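Local coordinates for biofilm-associated surface protein (Staphylococcus aureus, PDB 7C7U), which is a cell wall-anchored, calcium-binding surface protein that takes part in biofilm formation and probably acts as a switch modulating functional amyloid formation, at residues A459-V473 / T495-D508. Sequence-based numbering, arbitrary orientation.
Sequences ATQTAKVINAEGTTV and TYTIAIDSPNYDND
Lys464 reaches along strand 495-501 to the carboxylate of Asp501. From CB, which lies 4.0 Å from Ala499 O, its chain runs extended beyond CG; CD comes within 4.2 Å of Asp508 OD2, CE packs 3.6 Å from Asp501 CB, and NZ ends in a salt bridge to Asp501 OD2. NZ and Asp501 OD2 are modelled only 2.4 Å apart, so the exact geometry is doubtful. Asp508, whose side chain crosses that of Lys464 at about a right angle, adds a weak second salt bridge, with OD2 3.5 Å from NZ. Asp501 turns its carboxylate to the ammonium group by placing CG opposite the main-chain nitrogen (chi1 -176°). The two carboxylates would probably favour the charged form of the lysine.

The two strands that carry Lys464 and Asp501, 462-466 and 495-501, pair antiparallel through six backbone hydrogen bonds at the hydrogen-bonded pairs Thr462-Asp501, Lys464-Ala499 and Ile466-Thr497. They are neighbours in a seven-stranded β-sandwich domain of residues 437-516, consistent with an Ig-like fold, where strand 472-477 flanks one and strand 509-516 the other. On the face of Ala463 and Val465, Ile498 CD1 lies 4.0 Å from Ala463 CB, and Val486 and Phe484 of strand 483-487 pack against this apolar layer.

At the turn end, Tyr496 CE2 sits 3.7 Å from Asn467 CB, while its hydroxyl bonds to Pro492 O and, through a water, to Asn467 ND2. Asn467 begins a type I turn ending at Gly470, and its OD1 accepts from Thr471 N. At the other end the bent chain of Gln461 lays OE1 3.3 Å from Ser502 CB, and a water donates to both OE1 and Ile500 O.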
loop_
_atom_site.group_PDB
_atom_site.type_symbol
_atom_site.label_atom_id
_atom_site.label_comp_id
_atom_site.label_asym_id
_atom_site.label_seq_id
_atom_site.Cartn_x
_atom_site.Cartn_y
_atom_site.Cartn_z
ATOM N N ALA A 459 5.970 -17.665 2.727
ATOM C CA ALA A 459 6.983 -18.479 2.077
ATOM C C ALA A 459 6.803 -19.953 2.453
ATOM O O ALA A 459 5.952 -20.321 3.267
ATOM C CB ALA A 459 8.374 -17.989 2.476
ATOM N N THR A 460 7.612 -20.819 1.842
ATOM C CA THR A 460 7.606 -22.227 2.226
ATOM C C THR A 460 8.325 -22.383 3.560
ATOM O O THR A 460 9.481 -21.968 3.706
ATOM C CB THR A 460 8.259 -23.092 1.149
ATOM O OG1 THR A 460 7.344 -23.255 0.060
ATOM C CG2 THR A 460 8.602 -24.478 1.711
ATOM N N GLN A 461 7.636 -22.961 4.536
ATOM C CA GLN A 461 8.158 -23.090 5.889
ATOM C C GLN A 461 8.744 -24.476 6.112
ATOM O O GLN A 461 8.350 -25.450 5.463
ATOM C CB GLN A 461 7.068 -22.839 6.931
ATOM C CG GLN A 461 6.186 -21.642 6.641
ATOM C CD GLN A 461 6.891 -20.329 6.913
ATOM O OE1 GLN A 461 7.562 -20.166 7.937
ATOM N NE2 GLN A 461 6.745 -19.384 5.994
ATOM N N THR A 462 9.693 -24.546 7.047
ATOM C CA THR A 462 10.239 -25.800 7.544
ATOM C C THR A 462 9.926 -25.925 9.031
ATOM O O THR A 462 10.220 -25.019 9.819
ATOM C CB THR A 462 11.752 -25.888 7.293
ATOM O OG1 THR A 462 12.006 -25.739 5.891
ATOM C CG2 THR A 462 12.316 -27.245 7.789
ATOM N N ALA A 463 9.331 -27.051 9.406
ATOM C CA ALA A 463 9.043 -27.341 10.798
ATOM C C ALA A 463 10.168 -28.178 11.382
ATOM O O ALA A 463 10.665 -29.112 10.739
ATOM C CB ALA A 463 7.708 -28.079 10.947
ATOM N N LYS A 464 10.552 -27.844 12.607
ATOM C CA LYS A 464 11.631 -28.508 13.316
ATOM C C LYS A 464 11.137 -28.886 14.701
ATOM O O LYS A 464 10.472 -28.082 15.368
ATOM C CB LYS A 464 12.869 -27.604 13.449
ATOM C CG LYS A 464 13.347 -26.944 12.155
ATOM C CD LYS A 464 14.012 -25.628 12.484
ATOM C CE LYS A 464 14.686 -24.991 11.296
ATOM N NZ LYS A 464 15.203 -23.644 11.701
ATOM N N VAL A 465 11.462 -30.102 15.125
ATOM C CA VAL A 465 11.263 -30.538 16.504
ATOM C C VAL A 465 12.615 -30.484 17.207
ATOM O O VAL A 465 13.597 -31.082 16.749
ATOM C CB VAL A 465 10.630 -31.937 16.569
ATOM C CG1 VAL A 465 10.476 -32.405 18.025
ATOM C CG2 VAL A 465 9.265 -31.920 15.872
ATOM N N ILE A 466 12.671 -29.728 18.295
ATOM C CA ILE A 466 13.903 -29.421 19.011
ATOM C C ILE A 466 13.675 -29.754 20.481
ATOM O O ILE A 466 12.649 -29.364 21.052
ATOM C CB ILE A 466 14.303 -27.938 18.846
ATOM C CG1 ILE A 466 14.398 -27.547 17.370
ATOM C CG2 ILE A 466 15.607 -27.634 19.554
ATOM C CD1 ILE A 466 14.421 -26.041 17.161
ATOM N N ASN A 467 14.608 -30.500 21.081
ATOM C CA ASN A 467 14.482 -30.853 22.491
ATOM C C ASN A 467 14.887 -29.668 23.380
ATOM O O ASN A 467 15.353 -28.625 22.906
ATOM C CB ASN A 467 15.284 -32.125 22.798
ATOM C CG ASN A 467 16.793 -31.916 22.774
ATOM O OD1 ASN A 467 17.292 -30.800 22.829
ATOM N ND2 ASN A 467 17.528 -33.016 22.671
ATOM N N ALA A 468 14.723 -29.849 24.694
ATOM C CA ALA A 468 14.946 -28.778 25.660
ATOM C C ALA A 468 16.387 -28.289 25.686
ATOM O O ALA A 468 16.633 -27.156 26.113
ATOM C CB ALA A 468 14.542 -29.240 27.063
ATOM N N GLU A 469 17.346 -29.110 25.268
ATOM C CA GLU A 469 18.740 -28.692 25.224
ATOM C C GLU A 469 19.121 -28.049 23.894
ATOM O O GLU A 469 20.301 -27.748 23.679
ATOM C CB GLU A 469 19.661 -29.881 25.519
ATOM C CG GLU A 469 19.514 -30.403 26.942
ATOM C CD GLU A 469 20.360 -31.617 27.223
ATOM O OE1 GLU A 469 20.599 -32.414 26.289
ATOM O OE2 GLU A 469 20.805 -31.758 28.386
ATOM N N GLY A 470 18.152 -27.817 23.011
ATOM C CA GLY A 470 18.417 -27.147 21.754
ATOM C C GLY A 470 18.830 -28.041 20.607
ATOM O O GLY A 470 19.344 -27.530 19.606
ATOM N N THR A 471 18.623 -29.357 20.705
ATOM C CA THR A 471 19.011 -30.280 19.643
ATOM C C THR A 471 17.807 -30.581 18.763
ATOM O O THR A 471 16.769 -31.046 19.256
ATOM C CB THR A 471 19.586 -31.585 20.201
ATOM O OG1 THR A 471 20.741 -31.301 21.001
ATOM C CG2 THR A 471 19.962 -32.552 19.054
ATOM N N THR A 472 17.957 -30.318 17.467
ATOM C CA THR A 472 16.939 -30.671 16.487
ATOM C C THR A 472 16.883 -32.185 16.336
ATOM O O THR A 472 17.904 -32.818 16.054
ATOM C CB THR A 472 17.261 -30.025 15.141
ATOM O OG1 THR A 472 16.990 -28.616 15.204
ATOM C CG2 THR A 472 16.416 -30.643 14.051
ATOM N N VAL A 473 15.702 -32.773 16.537
ATOM C CA VAL A 473 15.538 -34.219 16.399
ATOM C C VAL A 473 14.704 -34.605 15.184
ATOM O O VAL A 473 14.706 -35.783 14.808
ATOM C CB VAL A 473 14.963 -34.862 17.684
ATOM C CG1 VAL A 473 15.812 -34.492 18.912
ATOM C CG2 VAL A 473 13.509 -34.461 17.910
ATOM N N THR A 495 9.701 -31.768 27.493
ATOM C CA THR A 495 9.123 -30.642 26.768
ATOM C C THR A 495 9.949 -30.380 25.520
ATOM O O THR A 495 11.167 -30.197 25.602
ATOM C CB THR A 495 9.078 -29.386 27.646
ATOM O OG1 THR A 495 8.261 -29.630 28.793
ATOM C CG2 THR A 495 8.511 -28.203 26.872
ATOM N N TYR A 496 9.278 -30.363 24.371
ATOM C CA TYR A 496 9.891 -30.129 23.075
ATOM C C TYR A 496 9.330 -28.855 22.450
ATOM O O TYR A 496 8.223 -28.419 22.778
ATOM C CB TYR A 496 9.646 -31.320 22.136
ATOM C CG TYR A 496 10.457 -32.535 22.490
ATOM C CD1 TYR A 496 10.198 -33.258 23.660
ATOM C CD2 TYR A 496 11.491 -32.957 21.668
ATOM C CE1 TYR A 496 10.965 -34.396 23.999
ATOM C CE2 TYR A 496 12.258 -34.077 21.986
ATOM C CZ TYR A 496 11.989 -34.786 23.159
ATOM O OH TYR A 496 12.753 -35.885 23.465
ATOM N N THR A 497 10.113 -28.260 21.552
ATOM C CA THR A 497 9.692 -27.099 20.773
ATOM C C THR A 497 9.337 -27.538 19.359
ATOM O O THR A 497 10.090 -28.298 18.738
ATOM C CB THR A 497 10.792 -26.037 20.705
ATOM O OG1 THR A 497 11.187 -25.666 22.026
ATOM C CG2 THR A 497 10.322 -24.801 19.927
ATOM N N ILE A 498 8.197 -27.062 18.858
ATOM C CA ILE A 498 7.874 -27.145 17.439
ATOM C C ILE A 498 8.118 -25.754 16.869
ATOM O O ILE A 498 7.448 -24.785 17.257
ATOM C CB ILE A 498 6.438 -27.638 17.182
ATOM C CG1 ILE A 498 6.111 -27.573 15.681
ATOM C CG2 ILE A 498 5.394 -26.922 18.036
ATOM C CD1 ILE A 498 7.003 -28.499 14.829
ATOM N N ALA A 499 9.109 -25.648 15.983
ATOM C CA ALA A 499 9.551 -24.370 15.432
ATOM C C ALA A 499 9.282 -24.341 13.937
ATOM O O ALA A 499 9.626 -25.296 13.227
ATOM C CB ALA A 499 11.041 -24.133 15.702
ATOM N N ILE A 500 8.682 -23.238 13.472
ATOM C CA ILE A 500 8.329 -23.024 12.075
ATOM C C ILE A 500 9.258 -21.949 11.516
ATOM O O ILE A 500 9.183 -20.770 11.904
ATOM C CB ILE A 500 6.858 -22.626 11.912
ATOM C CG1 ILE A 500 5.961 -23.504 12.785
ATOM C CG2 ILE A 500 6.442 -22.747 10.455
ATOM C CD1 ILE A 500 5.955 -24.971 12.413
ATOM N N ASP A 501 10.101 -22.355 10.568
ATOM C CA ASP A 501 11.212 -21.555 10.074
ATOM C C ASP A 501 10.866 -21.029 8.685
ATOM O O ASP A 501 10.633 -21.810 7.755
ATOM C CB ASP A 501 12.492 -22.395 10.057
ATOM C CG ASP A 501 13.737 -21.607 9.647
ATOM O OD1 ASP A 501 13.637 -20.539 9.014
ATOM O OD2 ASP A 501 14.847 -22.094 9.951
ATOM N N SER A 502 10.829 -19.702 8.553
ATOM C CA SER A 502 10.665 -19.012 7.280
ATOM C C SER A 502 12.031 -18.605 6.739
ATOM O O SER A 502 12.924 -18.257 7.520
ATOM C CB SER A 502 9.785 -17.768 7.448
ATOM O OG SER A 502 9.932 -16.862 6.360
ATOM N N PRO A 503 12.264 -18.669 5.424
ATOM C CA PRO A 503 13.557 -18.212 4.883
ATOM C C PRO A 503 13.722 -16.698 4.867
ATOM O O PRO A 503 14.822 -16.214 4.560
ATOM C CB PRO A 503 13.555 -18.765 3.453
ATOM C CG PRO A 503 12.123 -18.857 3.092
ATOM C CD PRO A 503 11.378 -19.198 4.376
ATOM N N ASN A 504 12.676 -15.933 5.155
ATOM C CA ASN A 504 12.751 -14.484 5.034
ATOM C C ASN A 504 12.877 -13.768 6.363
ATOM O O ASN A 504 12.977 -12.534 6.376
ATOM C CB ASN A 504 11.528 -13.958 4.289
ATOM C CG ASN A 504 11.578 -14.280 2.826
ATOM O OD1 ASN A 504 12.627 -14.161 2.197
ATOM N ND2 ASN A 504 10.452 -14.708 2.275
ATOM N N TYR A 505 12.870 -14.501 7.474
ATOM C CA TYR A 505 12.904 -13.902 8.794
ATOM C C TYR A 505 13.892 -14.653 9.668
ATOM O O TYR A 505 14.057 -15.867 9.543
ATOM C CB TYR A 505 11.502 -13.889 9.421
ATOM C CG TYR A 505 10.573 -12.958 8.679
ATOM C CD1 TYR A 505 10.408 -11.645 9.089
ATOM C CD2 TYR A 505 9.889 -13.385 7.544
ATOM C CE1 TYR A 505 9.574 -10.782 8.395
ATOM C CE2 TYR A 505 9.062 -12.535 6.848
ATOM C CZ TYR A 505 8.901 -11.233 7.281
ATOM O OH TYR A 505 8.064 -10.381 6.585
ATOM N N ASP A 506 14.554 -13.910 10.553
ATOM C CA ASP A 506 15.606 -14.489 11.372
ATOM C C ASP A 506 15.064 -15.495 12.389
ATOM O O ASP A 506 15.750 -16.476 12.699
ATOM C CB ASP A 506 16.377 -13.385 12.100
ATOM C CG ASP A 506 17.250 -12.556 11.170
ATOM O OD1 ASP A 506 17.355 -12.885 9.970
ATOM O OD2 ASP A 506 17.853 -11.581 11.663
ATOM N N ASN A 507 13.854 -15.281 12.913
ATOM C CA ASN A 507 13.338 -16.055 14.038
ATOM C C ASN A 507 12.141 -16.907 13.634
ATOM O O ASN A 507 11.359 -16.537 12.757
ATOM C CB ASN A 507 12.945 -15.135 15.197
ATOM C CG ASN A 507 14.146 -14.477 15.850
ATOM O OD1 ASN A 507 15.232 -15.047 15.876
ATOM N ND2 ASN A 507 13.966 -13.261 16.351
ATOM N N ASP A 508 11.999 -18.057 14.301
ATOM C CA ASP A 508 10.922 -18.995 14.010
ATOM C C ASP A 508 9.702 -18.686 14.861
ATOM O O ASP A 508 9.811 -18.123 15.952
ATOM C CB ASP A 508 11.363 -20.439 14.282
ATOM C CG ASP A 508 12.613 -20.827 13.508
ATOM O OD1 ASP A 508 12.904 -20.189 12.462
ATOM O OD2 ASP A 508 13.303 -21.767 13.950
HETATM O O HOH W 1 6.996 -16.053 5.607
HETATM O O HOH W 2 7.927 -18.900 10.491
HETATM O O HOH W 3 15.769 -35.271 22.847
HETATM O O HOH W 4 13.486 -26.294 22.669
HETATM O O HOH W 5 13.196 -31.930 25.532
#